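Coatomer subunit delta (Saccharomyces cerevisiae, PDB 5FJZ) belongs to the coatomer (COPI) coat, probably serving vesicle budding and retrograde Golgi-to-ER transport, and binds the tethering factor Dsl1 through its mu-homology domain. Local coordinates at residues I192-I197 with G203-T208; T127-S132 with P212-L217; F71-H74 with D78-S81; L107-V112 with T237-Q242. All blocks are in the same frame, centred on the assembly; numbering follows the deposited sequence.

Interaction 1: residues I192-I197 with G203-T208; sequences IKISKI and GALAFT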
loop_
_atom_site.group_PDB
_atom_site.type_symbol
_atom_site.label_atom_id
_atom_site.label_comp_id
_atom_site.label_asym_id
_atom_site.label_seq_id
_atom_site.Cartn_x
_atom_site.Cartn_y
_atom_site.Cartn_z
ATOM N N ILE A 192 -19.574 -13.792 -11.043
ATOM C CA ILE A 192 -20.915 -13.948 -11.664
ATOM C C ILE A 192 -21.629 -12.647 -11.576
ATOM O O ILE A 192 -21.779 -12.065 -10.496
ATOM C CB ILE A 192 -21.804 -15.058 -10.972
ATOM C CG1 ILE A 192 -21.078 -16.376 -11.018
ATOM C CG2 ILE A 192 -23.170 -15.063 -11.699
ATOM C CD1 ILE A 192 -21.631 -17.445 -10.043
ATOM N N LYS A 193 -22.142 -12.185 -12.694
ATOM C CA LYS A 193 -22.836 -10.955 -12.735
ATOM C C LYS A 193 -24.278 -11.154 -12.864
ATOM O O LYS A 193 -24.721 -11.955 -13.680
ATOM C CB LYS A 193 -22.392 -10.177 -13.953
ATOM C CG LYS A 193 -23.089 -8.854 -14.222
ATOM C CD LYS A 193 -22.206 -7.877 -15.034
ATOM C CE LYS A 193 -22.675 -7.709 -16.450
ATOM N NZ LYS A 193 -22.750 -8.953 -17.229
ATOM N N ILE A 194 -25.025 -10.331 -12.164
ATOM C CA ILE A 194 -26.453 -10.238 -12.328
ATOM C C ILE A 194 -26.797 -8.891 -12.956
ATOM O O ILE A 194 -26.232 -7.845 -12.589
ATOM C CB ILE A 194 -27.152 -10.499 -10.966
ATOM C CG1 ILE A 194 -27.674 -11.920 -11.007
ATOM C CG2 ILE A 194 -28.336 -9.603 -10.678
ATOM C CD1 ILE A 194 -27.810 -12.465 -9.615
ATOM N N SER A 195 -27.716 -8.900 -13.898
ATOM C CA SER A 195 -28.058 -7.687 -14.646
ATOM C C SER A 195 -28.662 -6.572 -13.841
ATOM O O SER A 195 -28.273 -5.416 -13.998
ATOM C CB SER A 195 -29.012 -8.049 -15.800
ATOM O OG SER A 195 -28.601 -7.372 -16.958
ATOM N N LYS A 196 -29.587 -6.911 -12.934
ATOM C CA LYS A 196 -30.270 -5.949 -12.103
ATOM C C LYS A 196 -30.673 -6.505 -10.746
ATOM O O LYS A 196 -31.080 -7.678 -10.645
ATOM C CB LYS A 196 -31.617 -5.528 -12.746
ATOM C CG LYS A 196 -31.499 -4.766 -14.066
ATOM C CD LYS A 196 -32.882 -4.605 -14.689
ATOM C CE LYS A 196 -32.831 -4.487 -16.209
ATOM N NZ LYS A 196 -32.329 -3.155 -16.656
ATOM N N ILE A 197 -30.677 -5.629 -9.776
ATOM C CA ILE A 197 -31.376 -5.787 -8.494
ATOM C C ILE A 197 -32.330 -4.612 -8.362
ATOM O O ILE A 197 -31.906 -3.477 -8.118
ATOM C CB ILE A 197 -30.486 -5.860 -7.243
ATOM C CG1 ILE A 197 -29.519 -7.020 -7.384
ATOM C CG2 ILE A 197 -31.331 -6.088 -5.961
ATOM C CD1 ILE A 197 -28.535 -7.157 -6.204
ATOM N N GLY A 203 -34.105 -11.032 -3.668
ATOM C CA GLY A 203 -33.873 -12.010 -4.721
ATOM C C GLY A 203 -32.787 -12.946 -4.347
ATOM O O GLY A 203 -32.267 -12.927 -3.224
ATOM N N ALA A 204 -32.360 -13.744 -5.321
ATOM C CA ALA A 204 -31.391 -14.796 -5.054
ATOM C C ALA A 204 -30.612 -15.125 -6.271
ATOM O O ALA A 204 -31.142 -15.067 -7.446
ATOM C CB ALA A 204 -32.120 -16.052 -4.577
ATOM N N LEU A 205 -29.396 -15.544 -6.031
ATOM C CA LEU A 205 -28.560 -16.159 -7.094
ATOM C C LEU A 205 -28.163 -17.548 -6.657
ATOM O O LEU A 205 -27.523 -17.729 -5.604
ATOM C CB LEU A 205 -27.295 -15.287 -7.309
ATOM C CG LEU A 205 -26.218 -15.839 -8.227
ATOM C CD1 LEU A 205 -26.722 -15.999 -9.643
ATOM C CD2 LEU A 205 -24.956 -14.935 -8.299
ATOM N N ALA A 206 -28.305 -18.511 -7.569
ATOM C CA ALA A 206 -28.022 -19.857 -7.265
ATOM C C ALA A 206 -27.178 -20.515 -8.325
ATOM O O ALA A 206 -27.427 -20.344 -9.525
ATOM C CB ALA A 206 -29.391 -20.629 -7.066
ATOM N N PHE A 207 -26.178 -21.258 -7.900
ATOM C CA PHE A 207 -25.249 -21.917 -8.819
ATOM C C PHE A 207 -24.571 -23.045 -8.165
ATOM O O PHE A 207 -24.575 -23.160 -6.926
ATOM C CB PHE A 207 -24.245 -20.877 -9.400
ATOM C CG PHE A 207 -23.517 -20.156 -8.344
ATOM C CD1 PHE A 207 -24.127 -19.114 -7.629
ATOM C CD2 PHE A 207 -22.326 -20.578 -7.940
ATOM C CE1 PHE A 207 -23.445 -18.470 -6.586
ATOM C CE2 PHE A 207 -21.660 -19.969 -6.892
ATOM C CZ PHE A 207 -22.216 -18.887 -6.226
ATOM N N THR A 208 -23.921 -23.883 -8.985
ATOM C CA THR A 208 -23.097 -24.914 -8.539
ATOM C C THR A 208 -21.656 -24.677 -8.991
ATOM O O THR A 208 -21.437 -24.359 -10.123
ATOM C CB THR A 208 -23.594 -26.260 -9.138
ATOM O OG1 THR A 208 -24.970 -26.470 -8.745
ATOM C CG2 THR A 208 -22.783 -27.395 -8.571
#

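Interaction 2: residues T127-S132 with P212-L217; sequences TAVSPS and PYEDAL. Unlike the reference sequence in segment 127-132: A128 (reference Trp).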
loop_
_atom_site.group_PDB
_atom_site.type_symbol
_atom_site.label_atom_id
_atom_site.label_comp_id
_atom_site.label_asym_id
_atom_site.label_seq_id
_atom_site.Cartn_x
_atom_site.Cartn_y
_atom_site.Cartn_z
ATOM N N THR A 127 -26.188 -16.547 2.806
ATOM C CA THR A 127 -25.819 -17.665 1.940
ATOM C C THR A 127 -26.336 -18.979 2.500
ATOM O O THR A 127 -26.418 -19.148 3.712
ATOM C CB THR A 127 -24.305 -17.734 1.700
ATOM O OG1 THR A 127 -23.588 -18.010 2.893
ATOM C CG2 THR A 127 -23.773 -16.433 1.155
ATOM N N ALA A 128 -26.571 -19.926 1.582
ATOM C CA ALA A 128 -26.910 -21.296 1.917
ATOM C C ALA A 128 -26.126 -22.189 0.982
ATOM O O ALA A 128 -26.014 -21.941 -0.185
ATOM C CB ALA A 128 -28.394 -21.502 1.767
ATOM N N VAL A 129 -25.473 -23.173 1.541
ATOM C CA VAL A 129 -24.594 -24.037 0.769
ATOM C C VAL A 129 -24.932 -25.511 1.074
ATOM O O VAL A 129 -25.210 -25.830 2.211
ATOM C CB VAL A 129 -23.143 -23.725 1.125
ATOM C CG1 VAL A 129 -22.221 -24.761 0.498
ATOM C CG2 VAL A 129 -22.750 -22.330 0.654
ATOM N N SER A 130 -24.846 -26.385 0.077
ATOM C CA SER A 130 -24.957 -27.827 0.298
ATOM C C SER A 130 -24.200 -28.593 -0.815
ATOM O O SER A 130 -23.986 -28.066 -1.897
ATOM C CB SER A 130 -26.434 -28.221 0.375
ATOM O OG SER A 130 -27.022 -28.017 -0.902
ATOM N N PRO A 131 -23.770 -29.836 -0.531
ATOM C CA PRO A 131 -22.954 -30.570 -1.488
ATOM C C PRO A 131 -23.743 -30.800 -2.720
ATOM O O PRO A 131 -24.918 -31.026 -2.612
ATOM C CB PRO A 131 -22.663 -31.895 -0.772
ATOM C CG PRO A 131 -22.724 -31.567 0.689
ATOM C CD PRO A 131 -23.788 -30.490 0.811
ATOM N N SER A 132 -23.126 -30.692 -3.872
ATOM C CA SER A 132 -23.845 -30.862 -5.114
ATOM C C SER A 132 -24.018 -32.323 -5.492
ATOM O O SER A 132 -23.291 -33.201 -5.048
ATOM C CB SER A 132 -23.222 -30.079 -6.266
ATOM O OG SER A 132 -22.155 -30.768 -6.878
ATOM N N PRO A 212 -12.889 -27.504 -2.890
ATOM C CA PRO A 212 -12.426 -28.658 -2.129
ATOM C C PRO A 212 -13.111 -28.885 -0.793
ATOM O O PRO A 212 -13.179 -30.023 -0.335
ATOM C CB PRO A 212 -10.923 -28.377 -1.930
ATOM C CG PRO A 212 -10.719 -26.928 -2.187
ATOM C CD PRO A 212 -11.840 -26.496 -3.086
ATOM N N TYR A 213 -13.584 -27.821 -0.151
ATOM C CA TYR A 213 -14.373 -27.920 1.095
ATOM C C TYR A 213 -15.147 -26.614 1.201
ATOM O O TYR A 213 -14.814 -25.653 0.540
ATOM C CB TYR A 213 -13.529 -28.193 2.335
ATOM C CG TYR A 213 -12.337 -27.268 2.437
ATOM C CD1 TYR A 213 -12.458 -26.060 3.099
ATOM C CD2 TYR A 213 -11.103 -27.601 1.861
ATOM C CE1 TYR A 213 -11.416 -25.169 3.168
ATOM C CE2 TYR A 213 -10.040 -26.730 1.938
ATOM C CZ TYR A 213 -10.205 -25.521 2.611
ATOM O OH TYR A 213 -9.192 -24.665 2.723
ATOM N N GLU A 214 -16.257 -26.663 1.948
ATOM C CA GLU A 214 -17.194 -25.581 2.096
ATOM C C GLU A 214 -16.514 -24.242 2.435
ATOM O O GLU A 214 -16.828 -23.226 1.823
ATOM C CB GLU A 214 -18.221 -25.958 3.145
ATOM C CG GLU A 214 -19.327 -24.951 3.288
ATOM C CD GLU A 214 -20.556 -25.533 3.955
ATOM O OE1 GLU A 214 -20.830 -26.743 3.831
ATOM O OE2 GLU A 214 -21.253 -24.777 4.624
ATOM N N ASP A 215 -15.573 -24.253 3.369
ATOM C CA ASP A 215 -14.951 -23.005 3.871
ATOM C C ASP A 215 -14.111 -22.294 2.783
ATOM O O ASP A 215 -13.900 -21.104 2.895
ATOM C CB ASP A 215 -14.105 -23.196 5.111
ATOM C CG ASP A 215 -14.896 -23.585 6.345
ATOM O OD1 ASP A 215 -16.072 -23.180 6.487
ATOM O OD2 ASP A 215 -14.316 -24.327 7.172
ATOM N N ALA A 216 -13.770 -22.991 1.708
ATOM C CA ALA A 216 -13.020 -22.463 0.596
ATOM C C ALA A 216 -13.837 -21.543 -0.276
ATOM O O ALA A 216 -13.312 -20.756 -1.078
ATOM C CB ALA A 216 -12.526 -23.609 -0.283
ATOM N N LEU A 217 -15.160 -21.628 -0.116
ATOM C CA LEU A 217 -16.036 -20.791 -0.883
ATOM C C LEU A 217 -16.071 -19.375 -0.305
ATOM O O LEU A 217 -16.729 -18.519 -0.869
ATOM C CB LEU A 217 -17.461 -21.387 -0.874
ATOM C CG LEU A 217 -17.743 -22.745 -1.490
ATOM C CD1 LEU A 217 -19.160 -23.189 -1.058
ATOM C CD2 LEU A 217 -17.677 -22.656 -2.982
#

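Interaction 3: residues F71-H74 with D78-S81; sequences FKTH and DKQS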
loop_
_atom_site.group_PDB
_atom_site.type_symbol
_atom_site.label_atom_id
_atom_site.label_comp_id
_atom_site.label_asym_id
_atom_site.label_seq_id
_atom_site.Cartn_x
_atom_site.Cartn_y
_atom_site.Cartn_z
ATOM N N PHE A 71 -17.522 14.868 10.302
ATOM C CA PHE A 71 -17.398 15.795 9.185
ATOM C C PHE A 71 -16.037 16.494 9.342
ATOM O O PHE A 71 -15.652 16.929 10.417
ATOM C CB PHE A 71 -18.531 16.784 9.125
ATOM C CG PHE A 71 -19.801 16.269 8.577
ATOM C CD1 PHE A 71 -19.907 15.904 7.241
ATOM C CD2 PHE A 71 -20.920 16.109 9.398
ATOM C CE1 PHE A 71 -21.066 15.421 6.724
ATOM C CE2 PHE A 71 -22.096 15.634 8.852
ATOM C CZ PHE A 71 -22.175 15.305 7.530
ATOM N N LYS A 72 -15.287 16.494 8.271
ATOM C CA LYS A 72 -13.887 17.003 8.335
ATOM C C LYS A 72 -13.721 17.813 7.092
ATOM O O LYS A 72 -13.988 17.337 5.985
ATOM C CB LYS A 72 -12.875 15.867 8.424
ATOM C CG LYS A 72 -11.442 16.344 8.632
ATOM C CD LYS A 72 -10.419 15.358 8.064
ATOM C CE LYS A 72 -10.338 14.063 8.901
ATOM N NZ LYS A 72 -11.389 13.040 8.545
ATOM N N THR A 73 -13.421 19.087 7.275
ATOM C CA THR A 73 -13.208 20.001 6.166
ATOM C C THR A 73 -11.711 20.005 5.795
ATOM O O THR A 73 -10.798 19.717 6.575
ATOM C CB THR A 73 -13.592 21.479 6.477
ATOM O OG1 THR A 73 -12.983 21.827 7.715
ATOM C CG2 THR A 73 -15.106 21.676 6.521
ATOM N N HIS A 74 -11.504 20.203 4.533
ATOM C CA HIS A 74 -10.130 20.311 4.020
ATOM C C HIS A 74 -9.409 21.422 4.772
ATOM O O HIS A 74 -10.052 22.446 5.123
ATOM C CB HIS A 74 -10.217 20.573 2.525
ATOM C CG HIS A 74 -8.893 20.661 1.868
ATOM N ND1 HIS A 74 -8.095 21.775 1.972
ATOM C CD2 HIS A 74 -8.205 19.757 1.149
ATOM C CE1 HIS A 74 -6.988 21.577 1.276
ATOM N NE2 HIS A 74 -7.022 20.359 0.784
ATOM N N ASP A 78 -12.909 26.713 5.543
ATOM C CA ASP A 78 -13.268 27.338 6.829
ATOM C C ASP A 78 -14.279 26.469 7.654
ATOM O O ASP A 78 -15.469 26.371 7.296
ATOM C CB ASP A 78 -13.900 28.687 6.499
ATOM C CG ASP A 78 -14.345 29.478 7.750
ATOM O OD1 ASP A 78 -14.188 29.004 8.885
ATOM O OD2 ASP A 78 -14.934 30.558 7.530
ATOM N N LYS A 79 -13.750 25.785 8.658
ATOM C CA LYS A 79 -14.537 24.855 9.478
ATOM C C LYS A 79 -15.686 25.562 10.177
ATOM O O LYS A 79 -16.812 25.048 10.217
ATOM C CB LYS A 79 -13.624 24.156 10.484
ATOM C CG LYS A 79 -14.279 23.107 11.378
ATOM C CD LYS A 79 -15.314 22.266 10.597
ATOM C CE LYS A 79 -14.893 20.830 10.363
ATOM N NZ LYS A 79 -14.985 20.059 11.630
ATOM N N GLN A 80 -15.430 26.782 10.671
ATOM C CA GLN A 80 -16.481 27.515 11.422
ATOM C C GLN A 80 -17.661 27.856 10.577
ATOM O O GLN A 80 -18.801 27.674 11.035
ATOM C CB GLN A 80 -15.920 28.798 12.052
ATOM C CG GLN A 80 -14.762 28.566 12.976
ATOM C CD GLN A 80 -15.255 27.815 14.183
ATOM O OE1 GLN A 80 -15.700 26.706 14.005
ATOM N NE2 GLN A 80 -15.247 28.418 15.401
ATOM N N SER A 81 -17.441 28.334 9.349
ATOM C CA SER A 81 -18.554 28.565 8.402
ATOM C C SER A 81 -19.335 27.284 8.005
ATOM O O SER A 81 -20.536 27.346 7.771
ATOM C CB SER A 81 -18.083 29.195 7.104
ATOM O OG SER A 81 -17.581 30.477 7.360
#

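Interaction 4: residues L107-V112 with T237-Q242; sequences LRWRKV and TGMAIQ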
loop_
_atom_site.group_PDB
_atom_site.type_symbol
_atom_site.label_atom_id
_atom_site.label_comp_id
_atom_site.label_asym_id
_atom_site.label_seq_id
_atom_site.Cartn_x
_atom_site.Cartn_y
_atom_site.Cartn_z
ATOM N N LEU A 107 -14.738 18.228 1.735
ATOM C CA LEU A 107 -15.397 17.736 2.906
ATOM C C LEU A 107 -15.415 16.226 2.850
ATOM O O LEU A 107 -15.642 15.634 1.770
ATOM C CB LEU A 107 -16.842 18.319 2.976
ATOM C CG LEU A 107 -17.686 17.824 4.144
ATOM C CD1 LEU A 107 -17.217 18.513 5.431
ATOM C CD2 LEU A 107 -19.153 18.221 3.878
ATOM N N ARG A 108 -15.199 15.597 3.969
ATOM C CA ARG A 108 -15.236 14.137 4.117
ATOM C C ARG A 108 -15.998 13.751 5.385
ATOM O O ARG A 108 -16.161 14.558 6.322
ATOM C CB ARG A 108 -13.796 13.620 4.374
ATOM C CG ARG A 108 -12.979 13.547 3.126
ATOM C CD ARG A 108 -11.549 13.244 3.538
ATOM N NE ARG A 108 -10.768 12.808 2.378
ATOM C CZ ARG A 108 -9.441 12.671 2.400
ATOM N NH1 ARG A 108 -8.736 12.957 3.512
ATOM N NH2 ARG A 108 -8.811 12.266 1.308
ATOM N N TRP A 109 -16.518 12.532 5.383
ATOM C CA TRP A 109 -17.295 11.992 6.466
ATOM C C TRP A 109 -17.068 10.516 6.541
ATOM O O TRP A 109 -16.676 9.899 5.587
ATOM C CB TRP A 109 -18.785 12.427 6.374
ATOM C CG TRP A 109 -19.507 12.079 5.126
ATOM C CD1 TRP A 109 -20.354 11.007 4.943
ATOM C CD2 TRP A 109 -19.517 12.824 3.920
ATOM N NE1 TRP A 109 -20.865 11.053 3.611
ATOM C CE2 TRP A 109 -20.404 12.191 3.011
ATOM C CE3 TRP A 109 -18.973 14.067 3.539
ATOM C CZ2 TRP A 109 -20.558 12.632 1.765
ATOM C CZ3 TRP A 109 -19.167 14.489 2.294
ATOM C CH2 TRP A 109 -19.924 13.814 1.415
ATOM N N ARG A 110 -17.350 9.941 7.702
ATOM C CA ARG A 110 -17.221 8.530 7.936
ATOM C C ARG A 110 -18.117 8.102 9.073
ATOM O O ARG A 110 -18.091 8.716 10.142
ATOM C CB ARG A 110 -15.780 8.193 8.322
ATOM C CG ARG A 110 -15.508 6.707 8.420
ATOM C CD ARG A 110 -14.013 6.404 8.466
ATOM N NE ARG A 110 -13.495 6.604 9.779
ATOM C CZ ARG A 110 -13.484 5.694 10.743
ATOM N NH1 ARG A 110 -13.807 4.453 10.513
ATOM N NH2 ARG A 110 -12.982 5.977 11.927
ATOM N N LYS A 111 -18.809 7.001 8.883
ATOM C CA LYS A 111 -19.646 6.500 9.964
ATOM C C LYS A 111 -19.561 5.026 9.970
ATOM O O LYS A 111 -19.440 4.379 8.900
ATOM C CB LYS A 111 -21.100 6.976 9.793
ATOM C CG LYS A 111 -21.917 6.443 10.921
ATOM C CD LYS A 111 -23.182 7.226 11.147
ATOM C CE LYS A 111 -24.029 6.564 12.207
ATOM N NZ LYS A 111 -25.298 7.277 12.192
ATOM N N VAL A 112 -19.586 4.474 11.182
ATOM C CA VAL A 112 -19.492 3.077 11.406
ATOM C C VAL A 112 -20.765 2.532 12.045
ATOM O O VAL A 112 -21.465 3.215 12.810
ATOM C CB VAL A 112 -18.273 2.609 12.223
ATOM C CG1 VAL A 112 -16.943 3.089 11.638
ATOM C CG2 VAL A 112 -18.430 2.831 13.709
ATOM N N THR A 237 -26.520 8.831 2.121
ATOM C CA THR A 237 -26.747 9.249 3.534
ATOM C C THR A 237 -27.571 10.542 3.554
ATOM O O THR A 237 -27.796 11.093 4.618
ATOM C CB THR A 237 -25.449 9.491 4.260
ATOM O OG1 THR A 237 -24.720 10.476 3.514
ATOM C CG2 THR A 237 -24.670 8.192 4.391
ATOM N N GLY A 238 -27.973 11.050 2.395
ATOM C CA GLY A 238 -28.705 12.346 2.343
ATOM C C GLY A 238 -27.923 13.604 2.043
ATOM O O GLY A 238 -28.469 14.682 2.108
ATOM N N MET A 239 -26.606 13.516 1.764
ATOM C CA MET A 239 -25.865 14.696 1.392
ATOM C C MET A 239 -26.327 15.256 0.045
ATOM O O MET A 239 -26.575 14.518 -0.905
ATOM C CB MET A 239 -24.326 14.331 1.391
ATOM C CG MET A 239 -23.286 15.476 1.090
ATOM S SD MET A 239 -23.303 16.974 2.104
ATOM C CE MET A 239 -22.852 16.317 3.709
ATOM N N ALA A 240 -26.417 16.581 -0.015
ATOM C CA ALA A 240 -26.948 17.264 -1.198
ATOM C C ALA A 240 -26.622 18.774 -1.078
ATOM O O ALA A 240 -26.257 19.263 -0.044
ATOM C CB ALA A 240 -28.457 17.057 -1.270
ATOM N N ILE A 241 -26.758 19.475 -2.206
ATOM C CA ILE A 241 -26.429 20.857 -2.337
ATOM C C ILE A 241 -27.741 21.648 -2.501
ATOM O O ILE A 241 -28.634 21.251 -3.258
ATOM C CB ILE A 241 -25.598 21.079 -3.598
ATOM C CG1 ILE A 241 -24.309 20.257 -3.529
ATOM C CG2 ILE A 241 -25.273 22.575 -3.798
ATOM C CD1 ILE A 241 -23.423 20.536 -2.345
ATOM N N GLN A 242 -27.790 22.767 -1.820
ATOM C CA GLN A 242 -28.954 23.695 -1.918
ATOM C C GLN A 242 -28.735 24.754 -2.969
ATOM O O GLN A 242 -29.586 25.038 -3.793
ATOM C CB GLN A 242 -28.982 24.382 -0.594
ATOM C CG GLN A 242 -29.935 25.501 -0.489
ATOM C CD GLN A 242 -30.709 25.156 0.752
ATOM O OE1 GLN A 242 -30.498 25.731 1.811
ATOM N NE2 GLN A 242 -31.545 24.063 0.656
#

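Interaction 1: residues I192-I197 with G203-T208
I192 turns CG1 to the backbone-N side, opposite its own carbonyl carbon (chi1 -58°), and the extended chain beyond it carries CD1 to F207. The phenylalanine meets it with CG set between its backbone N and carbonyl carbon (chi1 56°), a torsion that brings the ring beneath the methyl. CD1 of I192 lies 3.7 Å from the centroid of the F207 ring and only 9° off the ring normal. All six ring carbons of F207 are within 4.1 Å of this one methyl, which is the evidence for a centred CH-pi contact. The second branch of I192 works separately: CG2 reaches 3.8 Å to CD2 of L205, where the two side chains meet at a slant. The axes of strands 192-194 and 203-208 approach no nearer than 9.6 Å and the link is made by apolar side chains, as expected of facing sheets in a beta-sandwich. Here strand 190-194 belongs to the long mixed sheet of the mu-homology domain and strand 202-210 to the four-stranded antiparallel sheet that faces it here. Further along, I194 and L205 lie alongside one another, pointing opposite ways, CD1 of I194 resting 3.7 Å from CB of L205; this holds for one of two modelled conformers of I194 and is therefore less certain. Y144 and V140 of strand 137-146, which touch I194 and F207 respectively, and F157 and I159 of strand 155-159, which touch L205 and F207, continue the same buried apolar layer.

Interaction 2: residues T127-S132 with P212-L217
V129 and L217 meet tip to tip, CG1 of the valine standing 3.8 Å from CD1 of the leucine, and this is the close-packed part of the contact. The valine torsion explains it: CG1 lies opposite the backbone N (chi1 171°), which sends that methyl towards the 3-10 turn 214-217, while CG2 of V129 stays slightly farther from L217 CD1, at 4.1 Å. The turn is marked by the bond from L217 N to E214 O, 3.0 Å long, and its three-residue spacing brings E214 and L217 to bear on the same valine. The looser side belongs to E214. Its extended chain lies alongside V129, pointing back towards the valine's strand, with CD 3.9 Å from V129 CG1, so that the aliphatic carbons and carboxylate of a partly exposed residue, instead of a methyl, cover that flank. An alanine in place of E214 would probably open a gap beside CG1 of V129 and let solvent closer to the valine, leaving L217 as its main cover from this turn. In the same turn, D215 forms salt bridges with R29 and with R91 of a second subunit. The contact joins strand 123-131, outermost in its antiparallel sheet within this chain, to the loop between strands 202-210 and 220-229: F138 of the neighbouring strand 137-146 touches V129, E214 and L217 alike, and L217 also rests on I209 of strand 202-210.

Interaction 3: residues F71-H74 with D78-S81
K79 and T73 cross at a slant where strand 72-73, outermost of the large mixed sheet of the mu-homology domain within this chain, is followed after a short loop by helix 79-85. The lysine starts with CG opposite its backbone N (chi1 -177°) and then bends at each later torsion, curling its aliphatic chain around the threonine. Its CE comes 3.4 Å from T73 OG1 and 3.9 Å from T73 CG2, so both threonine branches line the same stretch of lysine. CB of K79 adds to this, 3.7 Å from T73 OG1. The curl then delivers NZ of K79 to the carbonyl of F71, a weak hydrogen bond at 3.4 Å, which gives the ammonium a backbone partner while the F71 side chain itself leads away from the helix, onto M239. H74 stacks against an aromatic side chain of the bound Dsl1 peptide, and K72 packs on an aromatic side chain of it as well; K79 touches D215 of a second subunit. The helix start is fixed independently by D78 as N-cap. OD1 of D78 accepts from S81 N along a nearly straight line (168°) although the bond is long and weak, and a strongly bent, weak bond comes from Q80 N. A shorter side-chain bond accompanies the cap: S81 OG to D78 OD2, 2.7 Å, with the hydroxyl approaching from above the carboxylate plane, 62° out of it.

Interaction 4: residues L107-V112 with T237-Q242
A methionine bent back over an indole is the distinctive feature: M239 places its CE methyl over one face of W109, while SD stands 5.1 Å from the centroid of the six-membered ring and obliquely, 28° off the normal. This Met-aromatic contact lies in a beta-sandwich part of the mu-homology domain, between strand 104-113 of the large mixed sheet and the loop that leads into strand 241-246 of a smaller antiparallel sheet. Closer contact is made by carbon. M239 CG is 3.8 Å from W109 CH2 and 4.0 Å from W109 CZ2, which puts the start of the methionine chain at the far corner of the indole. Having left with CG opposite its backbone N, the chain of M239 folds twice (chi2 56°, chi3 65°), and the folding returns CE towards strand 104-113, where it also meets CD2 of L107 at 4.2 Å. The indole itself lies against L38 and L42 of the adjoining strand 33-46 and I19 of strand 15-27, and I19 and I62 touch M239. A leucine in place of W109 would probably take the indole face from under the M239 methyl, leaving F71 as its aromatic neighbour, and leave the carboxylate of E21 without the indole N-H. That N-H explains the polar end of the contact: NE1 of W109 and OG1 of T237, 3.9 Å apart and not bonded to each other, are both hydrogen-bonded to OE2 of E21.

How the interactions relate
From the N terminus, interaction 3 comes first, closing the tight strand-to-helix turn between 71-74 and 78-81 before interaction 4 opens. Interaction 4 then spans from 107-112 to 237-242, and within that long excursion lies interaction 2 (127-132 with 212-217), which in turn encloses interaction 1 (192-197 with 203-208); none cross. The contacts fall into two pairs on opposite sides of the chain's centre. Interactions 3 and 4 join through neighbouring sheet strands, K72 N lying 2.9 Å from R108 O. Interactions 1 and 2 touch where T208 CG2 packs 3.6 Å from S132 CB. The large mixed sheet links both ends of the domain.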